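PDB 6KBH: cytochrome P450 monooxygenase from Rhodococcus sp. ECU0066, which probably oxygenates organic substrates at a heme, drawing electrons through the flavin and [2Fe-2S] modules carried on the same polypeptide. Local coordinates for residues Ala715-Leu721 against Thr772-Arg776; Gly387-His391 against Asp707-Thr711; Val745-Glu751 against Lys781-Leu786; Glu153-Arg157 against Arg460-Lys464; Arg400-Ile405 against Val463-Glu467. All blocks are in the same frame, centred on the assembly; numbering follows the deposited sequence.

Contact 1: residues Ala715-Leu721 against Thr772-Arg776. With FES (Fe2/s2 (inorganic) cluster), chain D.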
# COMPACT_ATOMS: atom_id res chain seq x y z
N ALA A 715 14.06 -14.63 10.49
CA ALA A 715 15.14 -15.02 11.38
C ALA A 715 14.68 -14.87 12.83
O ALA A 715 13.59 -14.38 13.12
CB ALA A 715 16.39 -14.20 11.10
N ALA A 716 15.54 -15.31 13.75
CA ALA A 716 15.21 -15.23 15.17
C ALA A 716 15.19 -13.78 15.65
O ALA A 716 14.36 -13.42 16.50
CB ALA A 716 16.19 -16.06 15.99
N ASP A 717 16.09 -12.95 15.13
CA ASP A 717 16.15 -11.54 15.46
C ASP A 717 15.20 -10.69 14.62
O ASP A 717 15.32 -9.46 14.62
CB ASP A 717 17.58 -11.02 15.29
CG ASP A 717 18.17 -11.40 13.95
OD1 ASP A 717 17.64 -12.33 13.31
OD2 ASP A 717 19.17 -10.77 13.53
N GLN A 718 14.27 -11.32 13.92
CA GLN A 718 13.46 -10.66 12.89
C GLN A 718 11.99 -10.93 13.15
O GLN A 718 11.59 -12.09 13.33
CB GLN A 718 13.86 -11.17 11.50
CG GLN A 718 13.47 -10.26 10.35
CD GLN A 718 13.70 -10.93 9.01
OE1 GLN A 718 13.81 -12.15 8.92
NE2 GLN A 718 13.80 -10.12 7.96
N THR A 719 11.19 -9.87 13.18
CA THR A 719 9.74 -10.04 13.25
C THR A 719 9.20 -10.50 11.91
O THR A 719 9.82 -10.33 10.86
CB THR A 719 9.07 -8.73 13.66
OG1 THR A 719 9.09 -7.81 12.56
CG2 THR A 719 9.79 -8.10 14.85
N VAL A 720 8.02 -11.13 11.95
CA VAL A 720 7.33 -11.49 10.71
C VAL A 720 7.12 -10.25 9.85
O VAL A 720 7.30 -10.28 8.63
CB VAL A 720 6.00 -12.20 11.03
CG1 VAL A 720 5.04 -12.10 9.85
CG2 VAL A 720 6.25 -13.66 11.39
N LEU A 721 6.77 -9.13 10.49
CA LEU A 721 6.55 -7.88 9.76
C LEU A 721 7.81 -7.43 9.03
O LEU A 721 7.75 -7.03 7.87
CB LEU A 721 6.07 -6.80 10.73
CG LEU A 721 5.92 -5.38 10.20
CD1 LEU A 721 4.87 -5.32 9.10
CD2 LEU A 721 5.55 -4.46 11.35
N THR A 772 1.29 -9.14 12.84
CA THR A 772 2.49 -9.30 12.03
C THR A 772 3.75 -8.85 12.75
O THR A 772 4.84 -9.35 12.45
CB THR A 772 2.31 -8.53 10.73
OG1 THR A 772 1.01 -8.81 10.19
CG2 THR A 772 3.33 -8.95 9.71
N CYS A 773 3.63 -7.94 13.72
CA CYS A 773 4.80 -7.27 14.27
C CYS A 773 5.42 -7.97 15.47
O CYS A 773 6.63 -7.84 15.70
CB CYS A 773 4.44 -5.83 14.66
SG CYS A 773 3.25 -5.73 16.02
N CYS A 774 4.63 -8.72 16.25
CA CYS A 774 5.16 -9.27 17.50
C CYS A 774 4.91 -10.77 17.64
O CYS A 774 5.71 -11.48 18.25
CB CYS A 774 4.56 -8.53 18.69
SG CYS A 774 2.76 -8.50 18.75
N SER A 775 3.81 -11.28 17.08
CA SER A 775 3.52 -12.70 17.17
C SER A 775 4.47 -13.50 16.27
O SER A 775 5.06 -12.97 15.32
CB SER A 775 2.07 -12.98 16.78
OG SER A 775 1.17 -12.44 17.74
N ARG A 776 4.62 -14.79 16.58
CA ARG A 776 5.53 -15.65 15.83
C ARG A 776 4.93 -17.03 15.65
O ARG A 776 3.76 -17.29 15.97
CB ARG A 776 6.88 -15.87 16.52
CG ARG A 776 7.72 -14.70 16.83
CD ARG A 776 9.07 -15.24 17.25
NE ARG A 776 10.10 -14.93 16.28
CZ ARG A 776 10.65 -13.73 16.15
NH1 ARG A 776 10.25 -12.74 16.95
NH2 ARG A 776 11.59 -13.51 15.24
FE1 FES D . -0.11 -2.34 15.99
FE2 FES D . 1.32 -4.83 15.16
S1 FES D . 1.37 -2.80 14.54
S2 FES D . -0.17 -4.37 16.61
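Arg776 brings its guanidinium up to the type I turn Ala715-Gln718 and meets it through one weak bond to a backbone carbonyl. The Arg776 side chain bends at its third torsion (chi3 112°), setting Ala715 O at the edge of the group, near its plane. Arg776 NH2 gives that oxygen a weak hydrogen bond of 3.0 Å; its place is less sure, as its crowding by Gln718 O is doubtful. The turn is braced from within by Gln718, whose OE1 takes Ala715 N on a lone pair.

At the other end the contact serves the cluster. Thr772 O accepts a weak bond from Leu721 N at 2.8 Å, so an N-H of the first helical turn is used by the loop that carries Cys773. Val720, with CG1 anti to the backbone N (chi1 158°), sets CG1 3.6 Å from Thr772 CG2. Leu721 CD2 lies 3.8 Å from Cys773 CB, backing the residue whose SG binds the iron FE2 at 2.3 Å; Cys743 completes its protein ligation. In the plant-type ferredoxin fold this loop supplies the fourth cysteine, apart from the loop of Cys735, Cys740 and Cys743.

The Thr719 side chain caps a backbone N of helix 720-726, and Gln722 OE1 accepts Thr719 N in return, consistent with a capping box. Strand 701-705 meets Val720 and Arg776 through Phe701, while Leu724 packs on Thr772.

Contact 2: residues Gly387-His391 against Asp707-Thr711. With HEM (protoporphyrin IX containing Fe), chain C.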
# COMPACT_ATOMS: atom_id res chain seq x y z
N GLY A 387 2.12 -6.57 -11.45
CA GLY A 387 2.35 -8.00 -11.43
C GLY A 387 2.01 -8.59 -10.08
O GLY A 387 1.40 -7.96 -9.22
N TYR A 388 2.44 -9.84 -9.89
CA TYR A 388 2.07 -10.58 -8.69
C TYR A 388 3.01 -11.76 -8.52
O TYR A 388 3.39 -12.40 -9.50
CB TYR A 388 0.62 -11.06 -8.77
CG TYR A 388 0.01 -11.43 -7.44
CD1 TYR A 388 -0.40 -10.45 -6.54
CD2 TYR A 388 -0.17 -12.76 -7.09
CE1 TYR A 388 -0.96 -10.79 -5.33
CE2 TYR A 388 -0.73 -13.11 -5.88
CZ TYR A 388 -1.12 -12.12 -5.00
OH TYR A 388 -1.68 -12.46 -3.79
N GLY A 389 3.38 -12.03 -7.27
CA GLY A 389 4.16 -13.20 -6.94
C GLY A 389 5.66 -13.05 -7.11
O GLY A 389 6.22 -12.00 -6.80
N SER A 390 6.29 -14.10 -7.63
CA SER A 390 7.75 -14.19 -7.69
C SER A 390 8.40 -12.95 -8.28
O SER A 390 9.41 -12.46 -7.76
CB SER A 390 8.16 -15.42 -8.49
OG SER A 390 7.62 -16.61 -7.95
N HIS A 391 7.86 -12.43 -9.38
CA HIS A 391 8.52 -11.38 -10.14
C HIS A 391 7.87 -10.02 -9.97
O HIS A 391 8.17 -9.11 -10.75
CB HIS A 391 8.54 -11.74 -11.63
CG HIS A 391 9.35 -12.95 -11.96
ND1 HIS A 391 10.64 -12.87 -12.44
CD2 HIS A 391 9.06 -14.27 -11.89
CE1 HIS A 391 11.11 -14.09 -12.65
NE2 HIS A 391 10.17 -14.96 -12.32
N ASP A 707 -1.22 -17.03 -1.37
CA ASP A 707 -1.74 -16.25 -2.49
C ASP A 707 -0.61 -15.78 -3.40
O ASP A 707 -0.73 -15.84 -4.62
CB ASP A 707 -2.54 -15.06 -1.98
CG ASP A 707 -3.60 -15.45 -0.97
OD1 ASP A 707 -3.95 -16.64 -0.89
OD2 ASP A 707 -4.08 -14.54 -0.26
N SER A 708 0.50 -15.32 -2.81
CA SER A 708 1.62 -14.85 -3.61
C SER A 708 2.45 -16.00 -4.17
O SER A 708 3.07 -15.85 -5.23
CB SER A 708 2.52 -13.93 -2.77
OG SER A 708 1.83 -12.76 -2.39
N GLY A 709 2.48 -17.14 -3.49
CA GLY A 709 3.25 -18.27 -3.98
C GLY A 709 4.73 -18.19 -3.70
O GLY A 709 5.53 -18.71 -4.50
N ILE A 710 5.13 -17.55 -2.60
CA ILE A 710 6.52 -17.46 -2.18
C ILE A 710 6.61 -17.80 -0.69
O ILE A 710 5.63 -17.69 0.05
CB ILE A 710 7.13 -16.07 -2.46
CG1 ILE A 710 6.66 -15.07 -1.41
CG2 ILE A 710 6.73 -15.55 -3.84
CD1 ILE A 710 7.58 -13.90 -1.21
N THR A 711 7.80 -18.24 -0.27
CA THR A 711 8.15 -18.46 1.13
C THR A 711 9.16 -17.40 1.55
O THR A 711 10.24 -17.31 0.96
CB THR A 711 8.78 -19.84 1.38
OG1 THR A 711 8.19 -20.83 0.53
CG2 THR A 711 8.57 -20.28 2.82
CHA HEM C . 8.85 -6.40 -13.07
CHB HEM C . 5.06 -3.18 -13.93
CHC HEM C . 8.06 0.87 -12.33
CHD HEM C . 11.79 -2.35 -11.48
C1A HEM C . 7.64 -5.63 -13.38
C2A HEM C . 6.56 -6.49 -13.88
C3A HEM C . 5.51 -5.61 -14.12
C4A HEM C . 6.06 -4.28 -13.74
CMA HEM C . 4.15 -5.94 -14.64
CAA HEM C . 6.55 -7.98 -14.07
CBA HEM C . 5.78 -8.74 -13.04
CGA HEM C . 5.89 -10.23 -13.00
O1A HEM C . 6.37 -10.65 -14.08
O2A HEM C . 5.46 -10.65 -11.89
C1B HEM C . 5.49 -1.79 -13.60
C2B HEM C . 4.60 -0.54 -13.72
C3B HEM C . 5.55 0.72 -13.21
C4B HEM C . 6.88 0.10 -12.85
CMB HEM C . 3.19 -0.49 -14.21
CAB HEM C . 5.19 2.16 -13.14
CBB HEM C . 3.94 2.54 -12.42
C1C HEM C . 9.27 0.04 -12.02
C2C HEM C . 10.32 0.89 -11.54
C3C HEM C . 11.37 0.03 -11.30
C4C HEM C . 10.83 -1.27 -11.66
CMC HEM C . 10.29 2.37 -11.34
CAC HEM C . 12.72 0.38 -10.76
CBC HEM C . 13.92 0.35 -11.64
C1D HEM C . 11.16 -3.62 -11.88
C2D HEM C . 12.08 -4.79 -11.72
C3D HEM C . 11.16 -6.07 -12.22
C4D HEM C . 9.85 -5.43 -12.58
CMD HEM C . 13.48 -4.77 -11.23
CAD HEM C . 11.56 -7.50 -12.26
CBD HEM C . 11.54 -8.22 -10.95
CGD HEM C . 11.51 -9.70 -11.00
O1D HEM C . 11.14 -10.05 -12.15
O2D HEM C . 11.84 -10.18 -9.89
NA HEM C . 7.36 -4.27 -13.29
NB HEM C . 6.82 -1.42 -13.01
NC HEM C . 9.55 -1.30 -12.11
ND HEM C . 9.73 -3.90 -12.37
FE HEM C . 8.30 -2.61 -12.84
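Tyr388 points the edge of its ring at the backbone of Asp707: CE2 stands 3.0 Å from Asp707 O, which lies close to the ring plane. The phenol oxygen runs on past the carbonyl to Asp707 CB, 3.3 Å from OH. The ring and carboxylate planes are inclined by only 21°, but the carboxylate itself leads away and the groups do not stack. With CG anti to the backbone N (chi1 -161°), the ring is thrown across to the 707-711 segment. Beside it the bare backbone of Gly389 fits against the next carbonyl, CA to Ser708 O 3.3 Å, and Ile710 CG2 approaches Ser390 N at 4.1 Å. No hydrogen bond spans the two segments, so shape carries the join. An alanine in place of Tyr388 is likely to open a gap beside the Asp707 carbonyl and strip CB of that aspartate of its cover.

One shell out, His391 ND1 gives the heme propionate oxygen O1D a hydrogen bond of 2.9 Å, made at the edge of the imidazole, with Leu125 O as another acceptor; His133 stacks on the ring. Gly387 has a backbone that calls for glycine, and a side chain there would run into the heme. On the other side Ser708 OG is held by the carboxylate of Leu786, and Asp707 O by Arg89. This is the heme-binding loop of the P450 domain meeting the ferredoxin domain. Helix 81-89 flanks Tyr388 through Lys85 and Phe88, and a G1 bulge at Gly709-Ile710 sets strand 710-714 against Leu705 of strand 701-705.

Contact 3: residues Val745-Glu751 against Lys781-Leu786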
# COMPACT_ATOMS: atom_id res chain seq x y z
N VAL A 745 -3.22 -10.21 10.07
CA VAL A 745 -3.19 -10.91 8.79
C VAL A 745 -3.63 -12.37 8.97
O VAL A 745 -3.31 -12.99 9.99
CB VAL A 745 -1.79 -10.81 8.13
CG1 VAL A 745 -0.81 -11.79 8.75
CG2 VAL A 745 -1.87 -10.98 6.62
N PRO A 746 -4.39 -12.94 8.03
CA PRO A 746 -5.00 -14.26 8.25
C PRO A 746 -4.00 -15.42 8.18
O PRO A 746 -3.08 -15.42 7.36
CB PRO A 746 -6.04 -14.37 7.14
CG PRO A 746 -6.34 -12.97 6.74
CD PRO A 746 -5.04 -12.24 6.90
N VAL A 747 -4.24 -16.42 9.02
CA VAL A 747 -3.42 -17.63 9.12
C VAL A 747 -4.23 -18.80 8.57
O VAL A 747 -5.30 -19.12 9.10
CB VAL A 747 -2.99 -17.91 10.57
CG1 VAL A 747 -2.08 -19.14 10.62
CG2 VAL A 747 -2.31 -16.70 11.16
N LEU A 748 -3.71 -19.45 7.53
CA LEU A 748 -4.37 -20.61 6.95
C LEU A 748 -3.92 -21.91 7.58
O LEU A 748 -4.70 -22.87 7.64
CB LEU A 748 -4.12 -20.71 5.43
CG LEU A 748 -4.86 -19.76 4.50
CD1 LEU A 748 -4.61 -18.37 4.95
CD2 LEU A 748 -4.42 -19.92 3.05
N ASP A 749 -2.68 -21.96 8.04
CA ASP A 749 -2.12 -23.19 8.57
C ASP A 749 -0.97 -22.83 9.51
O ASP A 749 -0.28 -21.83 9.32
CB ASP A 749 -1.64 -24.11 7.46
CG ASP A 749 -1.03 -25.39 7.98
OD1 ASP A 749 -1.78 -26.21 8.55
OD2 ASP A 749 0.20 -25.56 7.84
N GLY A 750 -0.79 -23.67 10.52
CA GLY A 750 0.21 -23.46 11.54
C GLY A 750 -0.38 -22.84 12.80
O GLY A 750 -1.38 -22.11 12.75
N GLU A 751 0.23 -23.13 13.93
CA GLU A 751 -0.15 -22.52 15.19
C GLU A 751 0.84 -21.42 15.53
O GLU A 751 2.04 -21.54 15.26
CB GLU A 751 -0.23 -23.55 16.33
CG GLU A 751 -0.48 -22.95 17.72
CD GLU A 751 -1.69 -22.02 17.79
OE1 GLU A 751 -1.57 -20.85 17.37
OE2 GLU A 751 -2.75 -22.45 18.29
N LYS A 781 6.85 -23.72 10.55
CA LYS A 781 6.30 -22.95 9.44
C LYS A 781 4.86 -22.56 9.71
O LYS A 781 4.16 -23.21 10.50
CB LYS A 781 6.38 -23.72 8.11
CG LYS A 781 5.78 -25.11 8.15
CD LYS A 781 5.66 -25.71 6.76
CE LYS A 781 4.27 -25.48 6.17
NZ LYS A 781 4.02 -26.34 4.98
N LEU A 782 4.43 -21.49 9.06
CA LEU A 782 3.04 -21.06 9.03
C LEU A 782 2.67 -20.64 7.62
O LEU A 782 3.52 -20.18 6.85
CB LEU A 782 2.76 -19.88 9.97
CG LEU A 782 2.62 -20.17 11.45
CD1 LEU A 782 3.97 -20.36 11.98
CD2 LEU A 782 1.99 -19.01 12.14
N THR A 783 1.40 -20.78 7.29
CA THR A 783 0.86 -20.35 6.01
C THR A 783 -0.08 -19.17 6.24
O THR A 783 -0.96 -19.23 7.11
CB THR A 783 0.13 -21.49 5.30
OG1 THR A 783 1.01 -22.62 5.18
CG2 THR A 783 -0.32 -21.06 3.92
N LEU A 784 0.11 -18.11 5.46
CA LEU A 784 -0.65 -16.87 5.59
C LEU A 784 -1.34 -16.54 4.28
O LEU A 784 -0.79 -16.77 3.19
CB LEU A 784 0.27 -15.71 6.01
CG LEU A 784 0.89 -15.89 7.39
CD1 LEU A 784 1.82 -14.74 7.74
CD2 LEU A 784 -0.22 -15.99 8.39
N GLN A 785 -2.56 -16.01 4.37
CA GLN A 785 -3.32 -15.60 3.18
C GLN A 785 -2.74 -14.28 2.70
O GLN A 785 -3.24 -13.19 3.00
CB GLN A 785 -4.82 -15.48 3.48
CG GLN A 785 -5.64 -15.31 2.22
CD GLN A 785 -7.08 -15.76 2.38
OE1 GLN A 785 -7.67 -16.32 1.46
NE2 GLN A 785 -7.65 -15.52 3.56
N LEU A 786 -1.68 -14.39 1.93
CA LEU A 786 -0.91 -13.22 1.56
C LEU A 786 -0.12 -13.49 0.29
O LEU A 786 0.19 -14.66 0.02
CB LEU A 786 0.02 -12.84 2.71
CG LEU A 786 0.32 -11.37 2.95
CD1 LEU A 786 -0.97 -10.57 3.03
CD2 LEU A 786 1.12 -11.20 4.23
OXT LEU A 786 0.21 -12.60 -0.49
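A classic beta bulge marks the pairing of Val745-Glu751 with the C-terminal strand of the ferredoxin domain: Leu748 and Asp749 both face Thr783. Thr783 O accepts Leu748 N at 2.8 Å and, weakly, Asp749 N at 3.4 Å, whereas Thr783 N returns a nearly straight bond (173°) to Asp749 O of 2.8 Å. Before the bulge Val747 and Leu784 form an antiparallel non-hydrogen-bonded pair, and Gln785 N binds Pro746 O at 3.1 Å. The extra residue shifts the register by one as the chain turns its corner at Leu748.

Side chains sort onto two faces. On one, Val747 CG2 crosses obliquely onto Leu784 CD2, 3.5 Å away. On the other, Asp749 CB lies 3.8 Å from Thr783 OG1. Val745 splits its methyls: CG1 meets Leu784 CD1, while CG2, anti to the backbone N, reaches Leu786 CD1 at 3.7 Å. Leu748 swings its CD1 over the backbone N and CB of Gln785, the centre of an inverse gamma turn just before the C-terminus. Gly750 has backbone angles that call for glycine, and any side chain there would collide with Leu782.

Strand 781-784 is thus gripped on both edges, since Leu782 and Leu784 also share backbone bonds with Val704 of the parallel strand 701-705. Beneath Val747, Leu782 and Leu784 lies Met770, from strand 769-771.

Contact 4: residues Glu153-Arg157 against Arg460-Lys464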
# COMPACT_ATOMS: atom_id res chain seq x y z
N GLU A 153 13.58 10.46 -1.40
CA GLU A 153 12.41 11.33 -1.46
C GLU A 153 12.73 12.81 -1.67
O GLU A 153 11.95 13.48 -2.37
CB GLU A 153 11.56 11.15 -0.19
CG GLU A 153 10.24 11.90 -0.24
CD GLU A 153 9.25 11.43 0.80
OE1 GLU A 153 9.52 10.41 1.47
OE2 GLU A 153 8.20 12.09 0.96
N PRO A 154 13.81 13.38 -1.12
CA PRO A 154 14.13 14.77 -1.48
C PRO A 154 14.54 14.94 -2.93
O PRO A 154 14.26 15.99 -3.52
CB PRO A 154 15.28 15.13 -0.52
CG PRO A 154 15.13 14.18 0.61
CD PRO A 154 14.65 12.91 -0.01
N MET A 155 15.20 13.93 -3.52
CA MET A 155 15.69 14.06 -4.89
C MET A 155 14.54 14.16 -5.88
O MET A 155 14.59 14.97 -6.82
CB MET A 155 16.58 12.87 -5.23
CG MET A 155 16.95 12.72 -6.70
SD MET A 155 15.77 11.72 -7.63
CE MET A 155 15.89 10.15 -6.77
N VAL A 156 13.49 13.35 -5.71
CA VAL A 156 12.38 13.38 -6.65
C VAL A 156 11.54 14.64 -6.47
O VAL A 156 11.01 15.19 -7.45
CB VAL A 156 11.53 12.10 -6.50
CG1 VAL A 156 11.24 11.82 -5.04
CG2 VAL A 156 10.23 12.21 -7.29
N ARG A 157 11.42 15.14 -5.24
CA ARG A 157 10.73 16.41 -5.02
C ARG A 157 11.48 17.56 -5.69
O ARG A 157 10.86 18.47 -6.25
CB ARG A 157 10.57 16.67 -3.53
CG ARG A 157 9.56 15.76 -2.85
CD ARG A 157 9.39 16.12 -1.39
NE ARG A 157 8.36 15.31 -0.75
CZ ARG A 157 7.07 15.60 -0.79
NH1 ARG A 157 6.64 16.67 -1.44
NH2 ARG A 157 6.20 14.81 -0.18
N ARG A 460 5.15 20.08 2.45
CA ARG A 460 5.48 18.82 1.80
C ARG A 460 4.76 17.71 2.54
O ARG A 460 4.82 17.65 3.78
CB ARG A 460 6.99 18.59 1.74
CG ARG A 460 7.69 18.03 2.96
CD ARG A 460 8.79 17.10 2.50
NE ARG A 460 8.99 16.01 3.45
CZ ARG A 460 9.81 14.98 3.24
NH1 ARG A 460 10.49 14.92 2.11
NH2 ARG A 460 9.94 14.03 4.16
N GLN A 461 4.01 16.88 1.81
CA GLN A 461 3.35 15.79 2.50
C GLN A 461 4.22 14.55 2.43
O GLN A 461 4.67 14.18 1.34
CB GLN A 461 1.98 15.49 1.90
CG GLN A 461 1.19 14.52 2.75
CD GLN A 461 -0.14 14.18 2.15
OE1 GLN A 461 -0.39 14.45 0.98
NE2 GLN A 461 -1.02 13.58 2.94
N PRO A 462 4.47 13.90 3.56
CA PRO A 462 5.26 12.66 3.54
C PRO A 462 4.59 11.60 2.67
O PRO A 462 3.38 11.40 2.72
CB PRO A 462 5.31 12.23 5.01
CG PRO A 462 4.14 12.92 5.64
CD PRO A 462 4.01 14.23 4.92
N VAL A 463 5.41 10.95 1.84
CA VAL A 463 4.94 9.84 1.04
C VAL A 463 4.40 8.73 1.95
O VAL A 463 4.87 8.53 3.07
CB VAL A 463 6.10 9.33 0.16
CG1 VAL A 463 5.80 7.98 -0.43
CG2 VAL A 463 6.40 10.33 -0.94
N LYS A 464 3.36 8.04 1.47
CA LYS A 464 2.89 6.82 2.11
C LYS A 464 2.81 5.73 1.05
O LYS A 464 1.93 5.76 0.19
CB LYS A 464 1.54 7.03 2.80
CG LYS A 464 1.69 7.82 4.08
CD LYS A 464 0.55 7.60 5.05
CE LYS A 464 0.86 8.32 6.36
NZ LYS A 464 2.10 7.82 7.02
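Each of the two guanidinium groups, of Arg157 and Arg460, has one face met across the contact. Over one face of Arg157 sits the aliphatic stem of Arg460, CB 3.7 Å from Arg157 NH1, while Glu153 OE2 lies in plane at the edge. Over one face of Arg460 sits Glu153 OE2 itself, displaced toward the rim. That salt bridge, OE2 to Arg460 NH1 3.8 Å, is long and rests on charge alone, because no N-H is aimed at the oxygen. The two guanidinium planes are inclined at 46°, with Arg157 NE 3.6 Å from Arg460 NH1; the shared carboxylate probably offsets their like charges.

Glu153 and Arg157 stand one turn apart on helix 153-164, an i to i+4 pair that Arg460, from the irregular stretch between helix 449-452 and strand 475-486, expands into a three-membered salt-bridge network. Within it Glu153 OE2 lies 3.6 Å from Arg157 NH2, though that nitrogen is less surely placed. The stronger partner of NH2 is Glu408 OE2 of helix 396-413, in a salt bridge.

The firm bond comes from the backbone. A chi1 of -173° turns the Glu153 side chain away from its own N, and OE2 is carried out to Val463 N, which donates at 3.1 Å on the syn side, 25° from the carboxylate plane. Val463 slides past in the opposite direction, CG2 3.5 Å from Glu153 CD.

Contact 5: residues Arg400-Ile405 against Val463-Glu467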
# COMPACT_ATOMS: atom_id res chain seq x y z
N ARG A 400 5.30 4.25 -6.92
CA ARG A 400 4.22 4.74 -6.08
C ARG A 400 4.58 6.09 -5.47
O ARG A 400 3.76 7.02 -5.46
CB ARG A 400 3.90 3.73 -4.98
CG ARG A 400 2.91 2.66 -5.38
CD ARG A 400 2.92 1.53 -4.38
NE ARG A 400 1.79 0.63 -4.55
CZ ARG A 400 1.70 -0.58 -4.00
NH1 ARG A 400 2.69 -1.03 -3.24
NH2 ARG A 400 0.63 -1.33 -4.22
N MET A 401 5.80 6.21 -4.93
CA MET A 401 6.26 7.49 -4.41
C MET A 401 6.28 8.55 -5.50
O MET A 401 5.77 9.66 -5.33
CB MET A 401 7.65 7.33 -3.79
CG MET A 401 8.38 8.64 -3.56
SD MET A 401 10.15 8.47 -3.27
CE MET A 401 10.14 7.80 -1.61
N GLU A 402 6.84 8.19 -6.65
CA GLU A 402 6.99 9.12 -7.77
C GLU A 402 5.65 9.71 -8.19
O GLU A 402 5.52 10.93 -8.37
CB GLU A 402 7.64 8.38 -8.93
CG GLU A 402 8.69 9.13 -9.65
CD GLU A 402 9.51 8.21 -10.49
OE1 GLU A 402 9.46 6.98 -10.27
OE2 GLU A 402 10.15 8.70 -11.42
N ILE A 403 4.65 8.85 -8.38
CA ILE A 403 3.33 9.33 -8.78
C ILE A 403 2.74 10.22 -7.70
O ILE A 403 2.20 11.30 -7.98
CB ILE A 403 2.40 8.14 -9.08
CG1 ILE A 403 2.97 7.29 -10.22
CG2 ILE A 403 1.02 8.64 -9.45
CD1 ILE A 403 3.00 8.00 -11.53
N GLN A 404 2.85 9.78 -6.44
CA GLN A 404 2.25 10.53 -5.33
C GLN A 404 2.74 11.97 -5.27
O GLN A 404 1.96 12.88 -4.98
CB GLN A 404 2.55 9.82 -4.02
CG GLN A 404 1.46 8.89 -3.55
CD GLN A 404 1.96 7.96 -2.49
OE1 GLN A 404 2.65 7.00 -2.80
NE2 GLN A 404 1.67 8.27 -1.24
N ILE A 405 4.03 12.20 -5.51
CA ILE A 405 4.58 13.55 -5.44
C ILE A 405 4.25 14.35 -6.71
O ILE A 405 3.96 15.55 -6.63
CB ILE A 405 6.09 13.53 -5.14
CG1 ILE A 405 6.39 12.55 -4.03
CG2 ILE A 405 6.53 14.88 -4.67
CD1 ILE A 405 7.79 12.01 -4.07
N VAL A 463 5.41 10.95 1.84
CA VAL A 463 4.94 9.84 1.04
C VAL A 463 4.40 8.73 1.95
O VAL A 463 4.87 8.53 3.07
CB VAL A 463 6.10 9.33 0.16
CG1 VAL A 463 5.80 7.98 -0.43
CG2 VAL A 463 6.40 10.33 -0.94
N LYS A 464 3.36 8.04 1.47
CA LYS A 464 2.89 6.82 2.11
C LYS A 464 2.81 5.73 1.05
O LYS A 464 1.93 5.76 0.19
CB LYS A 464 1.54 7.03 2.80
CG LYS A 464 1.69 7.82 4.08
CD LYS A 464 0.55 7.60 5.05
CE LYS A 464 0.86 8.32 6.36
NZ LYS A 464 2.10 7.82 7.02
N ILE A 465 3.75 4.78 1.11
CA ILE A 465 3.83 3.69 0.15
C ILE A 465 4.05 2.38 0.89
O ILE A 465 4.55 2.35 2.02
CB ILE A 465 4.97 3.88 -0.88
CG1 ILE A 465 6.31 4.11 -0.17
CG2 ILE A 465 4.64 4.99 -1.83
CD1 ILE A 465 7.40 4.67 -1.05
N GLY A 466 3.66 1.29 0.24
CA GLY A 466 3.84 -0.03 0.79
C GLY A 466 2.73 -0.50 1.70
O GLY A 466 2.85 -1.59 2.28
N GLU A 467 1.67 0.28 1.86
CA GLU A 467 0.59 -0.12 2.74
C GLU A 467 -0.65 -0.47 1.93
O GLU A 467 -0.97 0.22 0.96
CB GLU A 467 0.25 1.01 3.73
CG GLU A 467 1.47 1.57 4.46
CD GLU A 467 1.24 2.96 5.02
OE1 GLU A 467 0.11 3.48 4.90
OE2 GLU A 467 2.19 3.55 5.57
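Met401 and Val463 bring the two backbones closest, CA to CA 6.1 Å, as Val463-Glu467, part of the irregular linker between helix 449-452 and strand 475-486, runs over one side of helix 396-413 before turning at Gly466, whose backbone angles (phi 86°, psi 4°) call for glycine. Val463 points both methyls at the helix: CG2 packs 3.7 Å from Met401 CG and 3.8 Å from Ile405 CG1, crossing both side chains at about a right angle. Ile465 shares Met401 with Val463 and reaches back to Arg400. Its CG2 lies 3.5 Å from Arg400 CB, while CG1, held between the backbone N and the carbonyl carbon (chi1 54°), sends CD1 obliquely onto Met401 CB at 3.8 Å.

Arg400, Met401, Gln404 and Ile405 form one stripe of the helix that follows the heme-ligating Cys393, the L helix of P450 enzymes, and the linker lies along it.

Beside these methyls stands Gln404. Its amide carbon CD is 3.5 Å from Lys464 O, which places a polar group beside the linker backbone, with Ile465 CG2 packed against it; Ile315 and Pro316 of helix 315-325 touch it too. Were Gln404 cut back to an alanine, the Lys464 carbonyl would probably lose its polar neighbour and a gap would open beside the Ile465 methyl. Past the linker the extended Arg400 side chain ends in salt bridges, NE with Glu320 and NH1 with Asp730, so the arginine joins this helix to the cluster-bearing part of the chain.

The five contacts show how a multidomain electron-transfer protein fastens its modules around its heme and [2Fe-2S] cluster, with FMN beyond. Contacts 1 and 3 shape the ferredoxin domain, their centres 14 Å apart and touching where Thr772 meets Val745; contact 1 supplies a cluster ligand whose side chain is about 12 Å from the FMN. Contact 2 brings that domain to the heme loop and meets contact 3, centres 15 Å apart, through Ser708 OG and Leu786 OXT. Contacts 4 and 5, centres 8 Å apart, share Val463 and Lys464 and lay the linker along the P450 domain. The side chain of Arg400 in contact 5 comes within about 7 Å of the heme, while that of Val463, common to contacts 4 and 5, is about 13 Å away.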